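Local coordinates for putative 2OG-Fe(II) oxygenase family protein (Caulobacter crescentus CB15, PDB 3OOX) that probably acts as an iron(II)- and 2-oxoglutarate-dependent oxygenase, perhaps one that forms ethylene from 2-oxoglutarate and oxidises L-arginine, at residues I80-E85 with Y93-F98; M101-P106 with G167-R172. All blocks are in the same frame, centred on the assembly; numbering follows the deposited sequence.

Contact 1: residues I80-E85 with Y93-F98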
loop_
_atom_site.group_PDB
_atom_site.type_symbol
_atom_site.label_atom_id
_atom_site.label_comp_id
_atom_site.label_asym_id
_atom_site.label_seq_id
_atom_site.Cartn_x
_atom_site.Cartn_y
_atom_site.Cartn_z
ATOM N N ILE A 80 16.872 -2.790 -0.640
ATOM C CA ILE A 80 17.252 -2.551 0.741
ATOM C C ILE A 80 17.583 -3.916 1.353
ATOM O O ILE A 80 16.733 -4.808 1.379
ATOM C CB ILE A 80 16.109 -1.907 1.565
ATOM C CG1 ILE A 80 15.635 -0.590 0.919
ATOM C CG2 ILE A 80 16.571 -1.708 3.005
ATOM C CD1 ILE A 80 14.440 0.066 1.644
ATOM N N PRO A 81 18.810 -4.071 1.831
ATOM C CA PRO A 81 19.219 -5.338 2.428
ATOM C C PRO A 81 18.706 -5.550 3.833
ATOM O O PRO A 81 18.147 -4.656 4.435
ATOM C CB PRO A 81 20.745 -5.244 2.428
ATOM C CG PRO A 81 21.009 -3.845 2.623
ATOM C CD PRO A 81 19.924 -3.104 1.858
ATOM N N PHE A 82 18.913 -6.761 4.333
ATOM C CA PHE A 82 18.660 -7.079 5.731
ATOM C C PHE A 82 19.384 -6.084 6.620
ATOM O O PHE A 82 20.496 -5.669 6.313
ATOM C CB PHE A 82 19.108 -8.527 6.044
ATOM C CG PHE A 82 18.449 -9.557 5.175
ATOM C CD1 PHE A 82 17.082 -9.757 5.226
ATOM C CD2 PHE A 82 19.190 -10.308 4.273
ATOM C CE1 PHE A 82 16.452 -10.685 4.421
ATOM C CE2 PHE A 82 18.565 -11.250 3.453
ATOM C CZ PHE A 82 17.191 -11.438 3.533
ATOM N N GLY A 83 18.720 -5.689 7.701
ATOM C CA GLY A 83 19.277 -4.739 8.670
ATOM C C GLY A 83 18.822 -5.080 10.079
ATOM O O GLY A 83 18.123 -6.072 10.291
ATOM N N VAL A 84 19.204 -4.219 11.026
ATOM C CA VAL A 84 18.968 -4.443 12.448
ATOM C C VAL A 84 18.199 -3.294 13.093
ATOM O O VAL A 84 18.499 -2.132 12.832
ATOM C CB VAL A 84 20.301 -4.554 13.185
ATOM C CG1 VAL A 84 20.072 -4.927 14.641
ATOM C CG2 VAL A 84 21.175 -5.557 12.514
ATOM N N GLU A 85 17.227 -3.638 13.938
ATOM C CA GLU A 85 16.524 -2.652 14.769
ATOM C C GLU A 85 17.261 -2.564 16.104
ATOM O O GLU A 85 17.313 -3.541 16.864
ATOM C CB GLU A 85 15.055 -3.049 14.978
ATOM C CG GLU A 85 14.282 -2.175 15.977
ATOM C CD GLU A 85 14.367 -0.694 15.663
ATOM O OE1 GLU A 85 13.759 -0.270 14.660
ATOM O OE2 GLU A 85 15.026 0.048 16.425
ATOM N N TYR A 93 16.238 -11.087 15.687
ATOM C CA TYR A 93 16.182 -11.173 14.236
ATOM C C TYR A 93 14.880 -10.571 13.729
ATOM O O TYR A 93 13.803 -10.960 14.153
ATOM C CB TYR A 93 16.185 -12.633 13.782
ATOM C CG TYR A 93 17.389 -13.456 14.190
ATOM C CD1 TYR A 93 18.658 -13.179 13.690
ATOM C CD2 TYR A 93 17.259 -14.538 15.069
ATOM C CE1 TYR A 93 19.732 -13.925 14.051
ATOM C CE2 TYR A 93 18.352 -15.317 15.429
ATOM C CZ TYR A 93 19.592 -15.019 14.912
ATOM O OH TYR A 93 20.645 -15.769 15.261
ATOM N N ASP A 94 14.995 -9.640 12.793
ATOM C CA ASP A 94 13.840 -9.134 12.057
ATOM C C ASP A 94 14.373 -8.962 10.651
ATOM O O ASP A 94 14.770 -7.869 10.238
ATOM C CB ASP A 94 13.326 -7.799 12.608
ATOM C CG ASP A 94 12.114 -7.266 11.811
ATOM O OD1 ASP A 94 11.404 -8.073 11.151
ATOM O OD2 ASP A 94 11.889 -6.036 11.839
ATOM N N LEU A 95 14.425 -10.081 9.946
ATOM C CA LEU A 95 15.095 -10.158 8.652
ATOM C C LEU A 95 14.100 -10.059 7.515
ATOM O O LEU A 95 13.272 -10.960 7.290
ATOM C CB LEU A 95 15.883 -11.454 8.518
ATOM C CG LEU A 95 17.028 -11.562 9.519
ATOM C CD1 LEU A 95 17.640 -12.974 9.471
ATOM C CD2 LEU A 95 18.101 -10.503 9.285
ATOM N N LYS A 96 14.178 -8.940 6.794
ATOM C CA LYS A 96 13.352 -8.734 5.626
ATOM C C LYS A 96 14.150 -7.865 4.654
ATOM O O LYS A 96 14.979 -7.034 5.071
ATOM C CB LYS A 96 12.038 -8.109 6.037
ATOM C CG LYS A 96 12.182 -6.705 6.615
ATOM C CD LYS A 96 11.082 -6.338 7.576
ATOM C CE LYS A 96 11.345 -4.981 8.244
ATOM N NZ LYS A 96 12.261 -5.039 9.412
ATOM N N GLU A 97 13.915 -8.077 3.368
ATOM C CA GLU A 97 14.602 -7.340 2.330
ATOM C C GLU A 97 13.560 -6.785 1.367
ATOM O O GLU A 97 12.473 -7.345 1.226
ATOM C CB GLU A 97 15.637 -8.216 1.614
ATOM C CG GLU A 97 15.080 -9.506 1.012
ATOM C CD GLU A 97 16.131 -10.380 0.376
ATOM O OE1 GLU A 97 17.215 -9.863 0.027
ATOM O OE2 GLU A 97 15.837 -11.586 0.216
ATOM N N PHE A 98 13.869 -5.661 0.729
ATOM C CA PHE A 98 12.914 -4.889 -0.057
ATOM C C PHE A 98 13.442 -4.576 -1.456
ATOM O O PHE A 98 14.637 -4.375 -1.628
ATOM C CB PHE A 98 12.692 -3.490 0.555
ATOM C CG PHE A 98 12.122 -3.481 1.982
ATOM C CD1 PHE A 98 12.933 -3.711 3.084
ATOM C CD2 PHE A 98 10.816 -3.111 2.206
ATOM C CE1 PHE A 98 12.429 -3.644 4.352
ATOM C CE2 PHE A 98 10.286 -3.034 3.493
ATOM C CZ PHE A 98 11.084 -3.322 4.557
HETATM O O HOH W 1 15.693 -4.463 5.480
HETATM O O HOH W 2 16.078 -6.862 7.994
#
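The ring of F82 lies across the side chain of E97. CB of E97 stands over one ring face, 4.2 Å from the ring centroid and 24° off the normal, a CH-pi contact; the carboxylate plane is turned 34° from the ring, and E97 CD comes within 3.5 Å of F82 CZ. E97 reaches this place because CG sits between its backbone N and carbonyl carbon (chi1 56°) and the chain then runs extended. Its carboxylate is held from outside the two segments, by hydrogen bonds to H175 and Y79 and a salt bridge to K66, which limits its rotation. K96 N lies at the ring edge, near its plane, while CB of F82 meets CD2 of L95 at 3.9 Å.

I80 and F98 meet CB to CB at 3.9 Å, with CB of I80 oblique to the phenyl ring. They project from the same face of the sheet, as expected of an antiparallel hydrogen-bonded pair: I80 N to F98 O is 2.9 Å and F98 N to I80 O is 3.1 Å. After this pair the direct backbone bonds stop, and waters link the chains: one bridges P81 O and K96 O, 2.7 Å from each; another accepts from G83 N and K96 N and lies within hydrogen-bonding distance of D94 O. Within 93-98, K96 NZ forms a salt bridge with D94 OD2 (2.7 Å), approaching from above the carboxylate plane. The segments flank a long-looped beta-hairpin connection between strands 78-80 and 97-101, at the edge of the main sheet of the double-stranded beta-helix (cupin) fold expected of this family.

Contact 2: residues M101-P106 with G167-R172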
loop_
_atom_site.group_PDB
_atom_site.type_symbol
_atom_site.label_atom_id
_atom_site.label_comp_id
_atom_site.label_asym_id
_atom_site.label_seq_id
_atom_site.Cartn_x
_atom_site.Cartn_y
_atom_site.Cartn_z
HETATM N N MSE A 101 9.907 0.122 -6.427
HETATM C CA MSE A 101 9.721 0.706 -7.741
HETATM C C MSE A 101 8.812 1.903 -7.598
HETATM O O MSE A 101 7.701 1.775 -7.090
HETATM C CB MSE A 101 9.088 -0.305 -8.706
HETATM C CG MSE A 101 8.855 0.283 -10.119
HETATM SE SE MSE A 101 7.707 -0.841 -11.182
HETATM C CE MSE A 101 7.187 0.560 -12.469
ATOM N N GLY A 102 9.293 3.051 -8.081
ATOM C CA GLY A 102 8.476 4.255 -8.182
ATOM C C GLY A 102 7.908 4.419 -9.574
ATOM O O GLY A 102 8.046 3.549 -10.433
ATOM N N ARG A 103 7.314 5.585 -9.836
ATOM C CA ARG A 103 6.741 5.868 -11.160
ATOM C C ARG A 103 7.833 6.102 -12.195
ATOM O O ARG A 103 8.767 6.831 -11.920
ATOM C CB ARG A 103 5.857 7.116 -11.099
ATOM C CG ARG A 103 5.081 7.301 -12.410
ATOM C CD ARG A 103 3.956 8.292 -12.305
ATOM N NE ARG A 103 2.853 7.779 -11.478
ATOM C CZ ARG A 103 1.968 6.862 -11.808
ATOM N NH1 ARG A 103 1.946 6.345 -13.027
ATOM N NH2 ARG A 103 1.058 6.502 -10.914
ATOM N N ASP A 104 7.649 5.508 -13.372
ATOM C CA ASP A 104 8.482 5.824 -14.544
ATOM C C ASP A 104 7.849 7.045 -15.198
ATOM O O ASP A 104 6.722 6.961 -15.711
ATOM C CB ASP A 104 8.476 4.700 -15.578
ATOM C CG ASP A 104 9.432 3.566 -15.246
ATOM O OD1 ASP A 104 10.539 3.817 -14.725
ATOM O OD2 ASP A 104 9.075 2.410 -15.558
ATOM N N LEU A 105 8.589 8.151 -15.195
ATOM C CA LEU A 105 8.106 9.407 -15.728
ATOM C C LEU A 105 8.635 9.567 -17.136
ATOM O O LEU A 105 9.723 9.131 -17.435
ATOM C CB LEU A 105 8.598 10.576 -14.874
ATOM C CG LEU A 105 7.996 10.646 -13.463
ATOM C CD1 LEU A 105 8.770 11.669 -12.590
ATOM C CD2 LEU A 105 6.518 10.979 -13.438
ATOM N N PRO A 106 7.865 10.249 -17.986
ATOM C CA PRO A 106 8.369 10.519 -19.314
ATOM C C PRO A 106 9.539 11.471 -19.271
ATOM O O PRO A 106 9.659 12.247 -18.296
ATOM C CB PRO A 106 7.200 11.182 -20.017
ATOM C CG PRO A 106 6.365 11.722 -18.975
ATOM C CD PRO A 106 6.523 10.771 -17.762
ATOM N N GLY A 167 0.965 10.212 -9.837
ATOM C CA GLY A 167 1.180 10.150 -8.397
ATOM C C GLY A 167 2.479 9.445 -8.035
ATOM O O GLY A 167 2.923 8.559 -8.753
ATOM N N ASN A 168 3.038 9.814 -6.885
ATOM C CA ASN A 168 4.357 9.355 -6.432
ATOM C C ASN A 168 4.218 7.991 -5.764
ATOM O O ASN A 168 4.663 7.778 -4.635
ATOM C CB ASN A 168 4.953 10.367 -5.473
ATOM C CG ASN A 168 6.453 10.248 -5.333
ATOM O OD1 ASN A 168 7.121 9.368 -5.903
ATOM N ND2 ASN A 168 7.007 11.178 -4.537
ATOM N N SER A 169 3.579 7.075 -6.476
ATOM C CA SER A 169 3.226 5.767 -5.957
ATOM C C SER A 169 4.383 4.800 -6.013
ATOM O O SER A 169 5.265 4.897 -6.880
ATOM C CB SER A 169 1.994 5.212 -6.694
ATOM O OG SER A 169 0.899 6.119 -6.540
ATOM N N VAL A 170 4.367 3.846 -5.090
ATOM C CA VAL A 170 5.484 2.896 -4.953
ATOM C C VAL A 170 4.926 1.490 -4.869
ATOM O O VAL A 170 4.060 1.210 -4.051
ATOM C CB VAL A 170 6.326 3.214 -3.741
ATOM C CG1 VAL A 170 7.383 2.112 -3.507
ATOM C CG2 VAL A 170 7.033 4.574 -3.873
ATOM N N LEU A 171 5.473 0.608 -5.715
ATOM C CA LEU A 171 5.275 -0.835 -5.599
ATOM C C LEU A 171 6.444 -1.376 -4.809
ATOM O O LEU A 171 7.612 -1.180 -5.190
ATOM C CB LEU A 171 5.248 -1.520 -6.957
ATOM C CG LEU A 171 5.078 -3.030 -6.966
ATOM C CD1 LEU A 171 3.759 -3.442 -6.275
ATOM C CD2 LEU A 171 5.115 -3.581 -8.412
ATOM N N ARG A 172 6.152 -1.997 -3.654
ATOM C CA ARG A 172 7.166 -2.579 -2.809
ATOM C C ARG A 172 7.095 -4.091 -2.991
ATOM O O ARG A 172 6.032 -4.692 -2.928
ATOM C CB ARG A 172 6.861 -2.265 -1.346
ATOM C CG ARG A 172 7.754 -3.020 -0.315
ATOM C CD ARG A 172 7.347 -2.647 1.106
ATOM N NE ARG A 172 7.753 -1.295 1.447
ATOM C CZ ARG A 172 7.365 -0.659 2.546
ATOM N NH1 ARG A 172 6.550 -1.249 3.420
ATOM N NH2 ARG A 172 7.790 0.567 2.749
HETATM O O HOH W 3 6.916 7.096 -7.360
HETATM O O HOH W 4 -0.565 6.975 -8.546
#
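M101 (selenomethionine) and L171 join their backbones as an antiparallel hydrogen-bonded pair. M101 N donates to L171 O at 2.9 Å with an almost straight N-H...O angle of 176°, and L171 N returns a bond to M101 O, also 2.9 Å but more bent. CA-H...O contacts extend the pairing: V170 CA lies 3.3 Å from M101 O, and G102 CA approaches S169 O. Apolar contact between the segments is looser, with CB of M101 4.4 Å from CB of L171; both side chains meet helix 127-152. The pairing thus joins neighbouring strands 97-101 and 170-176 in the main sheet of the double-stranded beta-helix, the cupin-type core of 2-oxoglutarate oxygenases, with this helix against one face.

Side-chain polar bonds take over where the strands end. R103 bends at chi3 (-70°), which brings NE to G167 O at 2.8 Å, the acceptor lying only 7° out of the guanidinium plane. G167 O is gripped twice, since S169 N also donates to it across the inverse gamma turn centred on N168. NH2 of R103 forms a salt bridge with D139, giving the guanidinium a second polar tie.

One water accepts from R103 N and donates to N168 OD1 and S169 O; a second lies 2.6 Å from S169 OG and takes a weak bond from R103 NH2. S169 OG is also hydrogen-bonded to H270 N.

In the fold
Strand 97-101 is common to both contacts: in contact 1 its start pairs with edge strand 78-80, and in contact 2 its end pairs with strand 170-176, so three successive strands of one sheet are joined. Contact 1 lies at the surface, its centre about 19 Å from the centre of the chain, whereas contact 2 is buried, its centre about 12 Å from that point. Each has one antiparallel hydrogen-bonded pair, but the surroundings differ: ring packing and backbone-to-backbone water bridges at the edge; inside, an arginine-to-carbonyl bond, helix cover and waters that also involve side chains. Their centres are 23 Å apart, yet they touch where F98 CD2 packs 3.6 Å from R172 NE.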